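Local coordinates for 2',5'-phosphodiesterase 12 (Homo sapiens, PDB 4Z0V), which belongs to the endonuclease/exonuclease/phosphatase family, joining a DNase I-like alpha/beta domain, with a bound magnesium ion, to an N-terminal E-set-like domain, at residues A[234-239]-A[258-263]; A[298-303]-A[350-355]; A[230-235]-A[284-289]. One frame throughout, in Å; residues are numbered along the deposited sequence.

Interaction 1 (A[234-239]-A[258-263]); sequences EALESD and KVLQRS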
loop_
_atom_site.group_PDB
_atom_site.type_symbol
_atom_site.label_atom_id
_atom_site.label_comp_id
_atom_site.label_asym_id
_atom_site.label_seq_id
_atom_site.Cartn_x
_atom_site.Cartn_y
_atom_site.Cartn_z
ATOM N N GLU A 234 17.460 -14.921 -2.336
ATOM C CA GLU A 234 18.223 -14.951 -3.587
ATOM C C GLU A 234 19.410 -14.011 -3.502
ATOM O O GLU A 234 20.535 -14.407 -3.827
ATOM C CB GLU A 234 17.298 -14.537 -4.727
ATOM C CG GLU A 234 17.672 -15.104 -6.077
ATOM C CD GLU A 234 16.514 -15.030 -7.050
ATOM O OE1 GLU A 234 15.817 -13.990 -7.065
ATOM O OE2 GLU A 234 16.276 -16.030 -7.766
ATOM N N ALA A 235 19.170 -12.763 -3.036
ATOM C CA ALA A 235 20.232 -11.780 -2.886
ATOM C C ALA A 235 21.292 -12.265 -1.903
ATOM O O ALA A 235 22.474 -12.197 -2.222
ATOM C CB ALA A 235 19.658 -10.451 -2.419
ATOM N N LEU A 236 20.874 -12.781 -0.730
ATOM C CA LEU A 236 21.817 -13.217 0.301
ATOM C C LEU A 236 22.673 -14.416 -0.152
ATOM O O LEU A 236 23.889 -14.435 0.107
ATOM C CB LEU A 236 21.084 -13.561 1.608
ATOM C CG LEU A 236 21.956 -14.072 2.780
ATOM C CD1 LEU A 236 23.018 -13.023 3.208
ATOM C CD2 LEU A 236 21.089 -14.445 3.955
ATOM N N GLU A 237 22.060 -15.400 -0.784
ATOM C CA GLU A 237 22.840 -16.586 -1.142
ATOM C C GLU A 237 23.680 -16.429 -2.417
ATOM O O GLU A 237 24.751 -17.046 -2.484
ATOM C CB GLU A 237 21.931 -17.839 -1.253
ATOM C CG GLU A 237 21.009 -17.875 -2.469
ATOM C CD GLU A 237 19.955 -18.967 -2.497
ATOM O OE1 GLU A 237 19.079 -18.912 -3.391
ATOM O OE2 GLU A 237 20.002 -19.876 -1.636
ATOM N N SER A 238 23.207 -15.634 -3.416
ATOM C CA SER A 238 23.840 -15.548 -4.732
ATOM C C SER A 238 24.463 -14.217 -5.097
ATOM O O SER A 238 25.214 -14.187 -6.071
ATOM C CB SER A 238 22.817 -15.888 -5.816
ATOM O OG SER A 238 22.315 -17.198 -5.609
ATOM N N ASP A 239 24.106 -13.107 -4.428
ATOM C CA ASP A 239 24.681 -11.827 -4.840
ATOM C C ASP A 239 25.935 -11.529 -4.039
ATOM O O ASP A 239 25.845 -11.439 -2.811
ATOM C CB ASP A 239 23.654 -10.687 -4.709
ATOM C CG ASP A 239 24.023 -9.413 -5.449
ATOM O OD1 ASP A 239 25.213 -9.047 -5.455
ATOM O OD2 ASP A 239 23.134 -8.785 -6.001
ATOM N N LYS A 258 16.996 -21.294 7.818
ATOM C CA LYS A 258 15.676 -20.715 8.094
ATOM C C LYS A 258 15.508 -19.364 7.366
ATOM O O LYS A 258 14.426 -19.101 6.847
ATOM C CB LYS A 258 15.447 -20.531 9.604
ATOM C CG LYS A 258 15.217 -21.846 10.355
ATOM N N VAL A 259 16.580 -18.543 7.296
ATOM C CA VAL A 259 16.531 -17.240 6.576
ATOM C C VAL A 259 16.332 -17.513 5.085
ATOM O O VAL A 259 15.482 -16.895 4.440
ATOM C CB VAL A 259 17.794 -16.354 6.832
ATOM C CG1 VAL A 259 17.726 -15.055 6.027
ATOM C CG2 VAL A 259 17.945 -16.037 8.313
ATOM N N LEU A 260 17.132 -18.439 4.530
ATOM C CA LEU A 260 17.081 -18.728 3.098
ATOM C C LEU A 260 15.771 -19.406 2.654
ATOM O O LEU A 260 15.427 -19.315 1.487
ATOM C CB LEU A 260 18.298 -19.543 2.668
ATOM C CG LEU A 260 19.685 -18.849 2.809
ATOM C CD1 LEU A 260 20.771 -19.687 2.125
ATOM C CD2 LEU A 260 19.690 -17.441 2.185
ATOM N N GLN A 261 15.012 -20.014 3.567
ATOM C CA GLN A 261 13.709 -20.599 3.230
ATOM C C GLN A 261 12.660 -19.545 2.941
ATOM O O GLN A 261 11.691 -19.837 2.243
ATOM C CB GLN A 261 13.175 -21.408 4.425
ATOM C CG GLN A 261 13.842 -22.753 4.608
ATOM C CD GLN A 261 13.654 -23.247 6.024
ATOM O OE1 GLN A 261 12.610 -23.029 6.666
ATOM N NE2 GLN A 261 14.636 -23.982 6.517
ATOM N N ARG A 262 12.776 -18.359 3.577
ATOM C CA ARG A 262 11.728 -17.334 3.502
ATOM C C ARG A 262 11.501 -16.826 2.099
ATOM O O ARG A 262 12.434 -16.695 1.299
ATOM C CB ARG A 262 11.998 -16.147 4.441
ATOM C CG ARG A 262 12.633 -16.571 5.750
ATOM C CD ARG A 262 11.702 -16.743 6.910
ATOM N NE ARG A 262 10.523 -17.552 6.623
ATOM C CZ ARG A 262 10.442 -18.867 6.776
ATOM N NH1 ARG A 262 9.301 -19.493 6.553
ATOM N NH2 ARG A 262 11.505 -19.566 7.150
ATOM N N SER A 263 10.248 -16.490 1.826
ATOM C CA SER A 263 9.826 -15.992 0.531
ATOM C C SER A 263 9.775 -14.452 0.484
ATOM O O SER A 263 9.484 -13.898 -0.573
ATOM C CB SER A 263 8.454 -16.561 0.196
ATOM O OG SER A 263 7.516 -16.106 1.156
#
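L236 and L260 carry the apolar part of this contact, near the C-terminal ends of helices 232-238 and 253-261. CD2 of L236 lies 3.8 Å from CD2 of L260, the two side chains crossing at about a right angle, and the same L236 methyl comes within 4.0 Å of V259 CG1. L236 holds CG anti to its backbone nitrogen (chi1 179°), which carries the branched end across to both partners; branched aliphatic side chains suit a helix face turned toward another helix.

The second kind of contact is mixed. L260 CD1, the methyl not used on L236, packs 4.0 Å from E237 CB and 3.8 Å from E237 OE2, van der Waals contacts without a polar bond. E237 suits this margin because its methylene base lies against leucine while the residue as a whole is exposed.

No hydrogen bond crosses the contact; within segment 258-263, R262 NH2 donates to K258 O over 3.0 Å, tying the R262 side chain back to the backbone of the helix four residues earlier.

Around the pair, L236 also touches L245 and L246 of helix 243-248, and V259 rests on I300 of helix 295-316.

Interaction 2 (A[298-303]-A[350-355]); sequences RLIQMA and EDWASN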
loop_
_atom_site.group_PDB
_atom_site.type_symbol
_atom_site.label_atom_id
_atom_site.label_comp_id
_atom_site.label_asym_id
_atom_site.label_seq_id
_atom_site.Cartn_x
_atom_site.Cartn_y
_atom_site.Cartn_z
ATOM N N ARG A 298 14.320 -11.275 10.906
ATOM C CA ARG A 298 14.013 -9.902 10.512
ATOM C C ARG A 298 15.280 -9.038 10.535
ATOM O O ARG A 298 15.453 -8.189 9.658
ATOM C CB ARG A 298 12.901 -9.338 11.406
ATOM C CG ARG A 298 11.560 -10.010 11.064
ATOM C CD ARG A 298 10.425 -9.363 11.836
ATOM N NE ARG A 298 10.385 -9.809 13.235
ATOM C CZ ARG A 298 9.749 -10.899 13.650
ATOM N NH1 ARG A 298 9.719 -11.206 14.944
ATOM N NH2 ARG A 298 9.138 -11.689 12.779
ATOM N N LEU A 299 16.188 -9.283 11.489
ATOM C CA LEU A 299 17.462 -8.569 11.529
ATOM C C LEU A 299 18.278 -8.859 10.269
ATOM O O LEU A 299 18.835 -7.931 9.658
ATOM C CB LEU A 299 18.257 -8.979 12.779
ATOM C CG LEU A 299 18.002 -8.083 13.986
ATOM C CD1 LEU A 299 18.367 -8.807 15.306
ATOM C CD2 LEU A 299 18.814 -6.764 13.852
ATOM N N ILE A 300 18.350 -10.137 9.881
ATOM C CA ILE A 300 19.156 -10.507 8.709
ATOM C C ILE A 300 18.472 -9.969 7.453
ATOM O O ILE A 300 19.155 -9.411 6.588
ATOM C CB ILE A 300 19.469 -12.020 8.649
ATOM C CG1 ILE A 300 20.471 -12.390 9.793
ATOM C CG2 ILE A 300 20.070 -12.419 7.279
ATOM C CD1 ILE A 300 20.346 -13.740 10.232
ATOM N N GLN A 301 17.134 -10.060 7.384
ATOM C CA GLN A 301 16.420 -9.509 6.212
ATOM C C GLN A 301 16.652 -7.989 6.085
ATOM O O GLN A 301 16.940 -7.491 4.980
ATOM C CB GLN A 301 14.922 -9.822 6.278
ATOM C CG GLN A 301 14.620 -11.286 6.111
ATOM C CD GLN A 301 13.149 -11.617 6.044
ATOM O OE1 GLN A 301 12.303 -10.967 6.683
ATOM N NE2 GLN A 301 12.832 -12.746 5.401
ATOM N N MET A 302 16.593 -7.271 7.217
ATOM C CA MET A 302 16.836 -5.825 7.245
ATOM C C MET A 302 18.284 -5.507 6.821
ATOM O O MET A 302 18.497 -4.554 6.069
ATOM C CB MET A 302 16.509 -5.245 8.642
ATOM C CG MET A 302 16.765 -3.728 8.785
ATOM S SD MET A 302 15.930 -2.691 7.543
ATOM C CE MET A 302 14.355 -3.219 7.673
ATOM N N ALA A 303 19.265 -6.309 7.259
ATOM C CA ALA A 303 20.673 -6.094 6.882
ATOM C C ALA A 303 20.853 -6.244 5.347
ATOM O O ALA A 303 21.546 -5.425 4.725
ATOM C CB ALA A 303 21.560 -7.089 7.619
ATOM N N GLU A 350 19.668 -9.997 22.437
ATOM C CA GLU A 350 18.840 -11.154 22.749
ATOM C C GLU A 350 18.049 -11.654 21.532
ATOM O O GLU A 350 17.702 -12.829 21.508
ATOM C CB GLU A 350 17.892 -10.859 23.933
ATOM C CG GLU A 350 16.714 -9.951 23.613
ATOM C CD GLU A 350 15.811 -9.564 24.774
ATOM O OE1 GLU A 350 15.577 -10.406 25.671
ATOM O OE2 GLU A 350 15.290 -8.426 24.750
ATOM N N ASP A 351 17.795 -10.794 20.514
ATOM C CA ASP A 351 17.065 -11.242 19.321
ATOM C C ASP A 351 17.898 -12.215 18.466
ATOM O O ASP A 351 17.317 -12.920 17.650
ATOM C CB ASP A 351 16.561 -10.052 18.478
ATOM C CG ASP A 351 15.343 -9.376 19.078
ATOM O OD1 ASP A 351 14.877 -9.824 20.159
ATOM O OD2 ASP A 351 14.811 -8.451 18.448
ATOM N N TRP A 352 19.227 -12.301 18.685
ATOM C CA TRP A 352 20.058 -13.263 17.957
ATOM C C TRP A 352 19.743 -14.708 18.350
ATOM O O TRP A 352 20.166 -15.632 17.653
ATOM C CB TRP A 352 21.543 -12.961 18.128
ATOM C CG TRP A 352 21.934 -11.660 17.486
ATOM C CD1 TRP A 352 22.474 -10.576 18.107
ATOM C CD2 TRP A 352 21.801 -11.304 16.095
ATOM N NE1 TRP A 352 22.715 -9.576 17.192
ATOM C CE2 TRP A 352 22.292 -9.988 15.955
ATOM C CE3 TRP A 352 21.268 -11.953 14.964
ATOM C CZ2 TRP A 352 22.298 -9.316 14.724
ATOM C CZ3 TRP A 352 21.256 -11.279 13.745
ATOM C CH2 TRP A 352 21.756 -9.976 13.637
ATOM N N ALA A 353 18.975 -14.900 19.435
ATOM C CA ALA A 353 18.536 -16.234 19.862
ATOM C C ALA A 353 17.014 -16.209 20.067
ATOM O O ALA A 353 16.491 -16.893 20.949
ATOM C CB ALA A 353 19.276 -16.656 21.134
ATOM N N SER A 354 16.289 -15.438 19.198
ATOM C CA SER A 354 14.833 -15.250 19.273
ATOM C C SER A 354 14.029 -16.555 19.135
ATOM O O SER A 354 12.905 -16.613 19.634
ATOM C CB SER A 354 14.358 -14.250 18.222
ATOM O OG SER A 354 14.642 -14.718 16.915
ATOM N N ASN A 355 14.567 -17.566 18.450
ATOM C CA ASN A 355 13.869 -18.850 18.284
ATOM C C ASN A 355 14.610 -20.043 18.957
ATOM O O ASN A 355 14.444 -21.189 18.543
ATOM C CB ASN A 355 13.622 -19.163 16.807
ATOM C CG ASN A 355 12.486 -20.154 16.605
ATOM O OD1 ASN A 355 11.571 -20.267 17.426
ATOM N ND2 ASN A 355 12.546 -20.929 15.534
#
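L299 and D351 bring the two backbones closest, their CA atoms 8.2 Å apart, where helix 295-316 faces a short 3-10 turn at residues 350-352. The gap is filled by side chains, and no hydrogen bond crosses it.

L299 does most of the work. Its CD1 methyl sits over one face of W352, 3.9 Å from the centroid of the six-membered ring and only 8° off the ring normal, a CH-pi contact with the methyl almost directly above the ring centre. L299 CB lies 3.7 Å from W352 CH2, so the leucine meets the indole with both its base and its tip. The chi1 of L299, -92°, is displaced from a staggered position, and in this conformation CD1 also touches D351 CB at 3.9 Å. I300 approaches differently: its CG1 lies near the ring plane, 4.2 Å from W352 CZ3, packing at the edge.

A tryptophan suits this place because its broad apolar ring can be buried while its one polar atom is satisfied: NE1 bonds to P346 O. D351 likewise offers only CB to L299 and turns its carboxylate elsewhere, OD2 accepting from G335 N at the start of helix 335-342. Beside them, S354 OG bonds to K293 O and Y296 N, fixing the loop to the beginning of helix 295-316. I345 touches both L299 and W352, and L365 adds a further contact to the indole.

Helix 295-316 connects the parallel neighbouring strands 280-287 and 322-327, a beta-alpha-beta crossover within the layered alpha/beta sandwich of the DNase I-like fold; here the long loop between strands 344-345 and 365-366 packs its tryptophan against that crossover helix.

Interaction 3 (A[230-235]-A[284-289]); sequences ISFYEA and ANTHLY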
loop_
_atom_site.group_PDB
_atom_site.type_symbol
_atom_site.label_atom_id
_atom_site.label_comp_id
_atom_site.label_asym_id
_atom_site.label_seq_id
_atom_site.Cartn_x
_atom_site.Cartn_y
_atom_site.Cartn_z
ATOM N N ILE A 230 14.028 -7.384 -5.182
ATOM C CA ILE A 230 14.756 -8.621 -4.880
ATOM C C ILE A 230 13.939 -9.522 -3.980
ATOM O O ILE A 230 13.041 -9.057 -3.276
ATOM C CB ILE A 230 16.148 -8.374 -4.207
ATOM C CG1 ILE A 230 16.022 -7.561 -2.877
ATOM C CG2 ILE A 230 17.187 -7.746 -5.178
ATOM C CD1 ILE A 230 17.285 -7.648 -1.894
ATOM N N SER A 231 14.302 -10.821 -3.973
ATOM C CA SER A 231 13.913 -11.769 -2.947
ATOM C C SER A 231 15.098 -11.778 -1.984
ATOM O O SER A 231 16.229 -11.865 -2.470
ATOM C CB SER A 231 13.658 -13.154 -3.534
ATOM O OG SER A 231 12.451 -13.125 -4.283
ATOM N N PHE A 232 14.893 -11.618 -0.664
ATOM C CA PHE A 232 16.047 -11.612 0.255
ATOM C C PHE A 232 16.870 -12.903 0.166
ATOM O O PHE A 232 18.084 -12.811 0.179
ATOM C CB PHE A 232 15.646 -11.388 1.726
ATOM C CG PHE A 232 14.955 -10.062 2.002
ATOM C CD1 PHE A 232 15.620 -8.854 1.800
ATOM C CD2 PHE A 232 13.648 -10.024 2.466
ATOM C CE1 PHE A 232 14.971 -7.635 2.039
ATOM C CE2 PHE A 232 13.001 -8.808 2.695
ATOM C CZ PHE A 232 13.671 -7.625 2.496
ATOM N N TYR A 233 16.231 -14.082 0.037
ATOM C CA TYR A 233 17.000 -15.338 0.033
ATOM C C TYR A 233 17.933 -15.404 -1.189
ATOM O O TYR A 233 19.065 -15.857 -1.077
ATOM C CB TYR A 233 16.055 -16.564 0.081
ATOM C CG TYR A 233 15.413 -16.916 -1.241
ATOM C CD1 TYR A 233 14.159 -16.421 -1.584
ATOM C CD2 TYR A 233 16.051 -17.766 -2.145
ATOM C CE1 TYR A 233 13.572 -16.728 -2.814
ATOM C CE2 TYR A 233 15.475 -18.074 -3.376
ATOM C CZ TYR A 233 14.244 -17.538 -3.714
ATOM O OH TYR A 233 13.675 -17.845 -4.924
ATOM N N GLU A 234 17.460 -14.921 -2.336
ATOM C CA GLU A 234 18.223 -14.951 -3.587
ATOM C C GLU A 234 19.410 -14.011 -3.502
ATOM O O GLU A 234 20.535 -14.407 -3.827
ATOM C CB GLU A 234 17.298 -14.537 -4.727
ATOM C CG GLU A 234 17.672 -15.104 -6.077
ATOM C CD GLU A 234 16.514 -15.030 -7.050
ATOM O OE1 GLU A 234 15.817 -13.990 -7.065
ATOM O OE2 GLU A 234 16.276 -16.030 -7.766
ATOM N N ALA A 235 19.170 -12.763 -3.036
ATOM C CA ALA A 235 20.232 -11.780 -2.886
ATOM C C ALA A 235 21.292 -12.265 -1.903
ATOM O O ALA A 235 22.474 -12.197 -2.222
ATOM C CB ALA A 235 19.658 -10.451 -2.419
ATOM N N ALA A 284 11.609 2.242 -1.160
ATOM C CA ALA A 284 11.668 0.825 -0.894
ATOM C C ALA A 284 10.446 0.428 -0.068
ATOM O O ALA A 284 9.913 1.237 0.712
ATOM C CB ALA A 284 12.979 0.467 -0.187
ATOM N N ASN A 285 9.943 -0.791 -0.329
ATOM C CA ASN A 285 8.742 -1.326 0.311
ATOM C C ASN A 285 8.950 -2.776 0.615
ATOM O O ASN A 285 9.523 -3.497 -0.214
ATOM C CB ASN A 285 7.531 -1.140 -0.639
ATOM C CG ASN A 285 6.188 -1.608 -0.113
ATOM O OD1 ASN A 285 5.938 -1.673 1.106
ATOM N ND2 ASN A 285 5.256 -1.900 -1.026
ATOM N N THR A 286 8.550 -3.223 1.812
ATOM C CA THR A 286 8.723 -4.645 2.138
ATOM C C THR A 286 7.670 -5.131 3.124
ATOM O O THR A 286 6.883 -4.357 3.665
ATOM C CB THR A 286 10.155 -4.910 2.726
ATOM O OG1 THR A 286 10.425 -6.319 2.686
ATOM C CG2 THR A 286 10.315 -4.402 4.186
ATOM N N HIS A 287 7.643 -6.456 3.302
ATOM C CA HIS A 287 6.818 -7.151 4.283
ATOM C C HIS A 287 7.728 -8.227 4.849
ATOM O O HIS A 287 8.027 -9.196 4.143
ATOM C CB HIS A 287 5.550 -7.728 3.614
ATOM C CG HIS A 287 4.543 -8.262 4.594
ATOM N ND1 HIS A 287 3.350 -8.822 4.155
ATOM C CD2 HIS A 287 4.582 -8.328 5.951
ATOM C CE1 HIS A 287 2.699 -9.205 5.247
ATOM N NE2 HIS A 287 3.389 -8.924 6.355
ATOM N N LEU A 288 8.294 -7.990 6.064
ATOM C CA LEU A 288 9.286 -8.915 6.589
ATOM C C LEU A 288 8.613 -10.133 7.176
ATOM O O LEU A 288 7.403 -10.127 7.376
ATOM C CB LEU A 288 10.188 -8.265 7.640
ATOM C CG LEU A 288 11.072 -7.090 7.186
ATOM C CD1 LEU A 288 12.016 -6.660 8.322
ATOM C CD2 LEU A 288 11.887 -7.418 5.913
ATOM N N TYR A 289 9.413 -11.187 7.419
ATOM C CA TYR A 289 8.918 -12.439 8.005
ATOM C C TYR A 289 8.088 -12.130 9.262
ATOM O O TYR A 289 8.451 -11.262 10.043
ATOM C CB TYR A 289 10.086 -13.331 8.325
ATOM C CG TYR A 289 9.662 -14.650 8.926
ATOM C CD1 TYR A 289 8.684 -15.438 8.317
ATOM C CD2 TYR A 289 10.268 -15.130 10.078
ATOM C CE1 TYR A 289 8.319 -16.675 8.853
ATOM C CE2 TYR A 289 9.912 -16.362 10.621
ATOM C CZ TYR A 289 8.956 -17.142 9.991
ATOM O OH TYR A 289 8.630 -18.359 10.539
#
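F232 reaches T286 and L288 with the far end of its ring, and this small buried patch is the close-packed part of the contact. T286 OG1 stands at the ring edge, near its plane, 3.5 Å from F232 CZ. Its hydroxyl is hydrogen-bonded to V265 O, so a polar atom buried against an aromatic edge is satisfied. T286 places OG1 there with chi1 at -164°, anti to the backbone nitrogen. L288 adds an apolar contact: its CD2 methyl lies 3.7 Å from F232 CE2, and the two side chains cross at about a right angle. A flat, rigid ring suits the position, spanning a backbone separation of 9.6 Å between the CA atoms of F232 and L288.

The other side is looser. Next to F232 in the first turn of helix 232-238, Y233 is partly exposed and E234 exposed, and neither meets segment 284-289; H287, also partly exposed, directs its CB away from segment 230-235.

Strands 222-231 and 280-287 both pair with strand 265-273, which lies between them. F232, the first residue of the helix following strand 222-231, touches L266 of that middle strand and A305 of helix 295-316, while T286 packs on F324 of strand 322-327.

How the interactions relate
Interactions 2 and 3 are buried, whereas interaction 1 is only partly so, and its chemistry follows: leucine and valine methyls inward, a glutamate at the margin. Interaction 2 instead relies on an indole face, and interaction 3 on a phenylalanine edge beside a satisfied hydroxyl. Interactions 1 and 3 use the same helix, 232-238, at its two ends. Helix 295-316 joins all three: I300 CG2 packs on L236, 4.0 Å from its CD2, while R298 and Q301 are hydrogen-bonded to the backbone of Y289. Y289, through its cation-pi contact with R262, also connects segment 284-289 to segment 258-263.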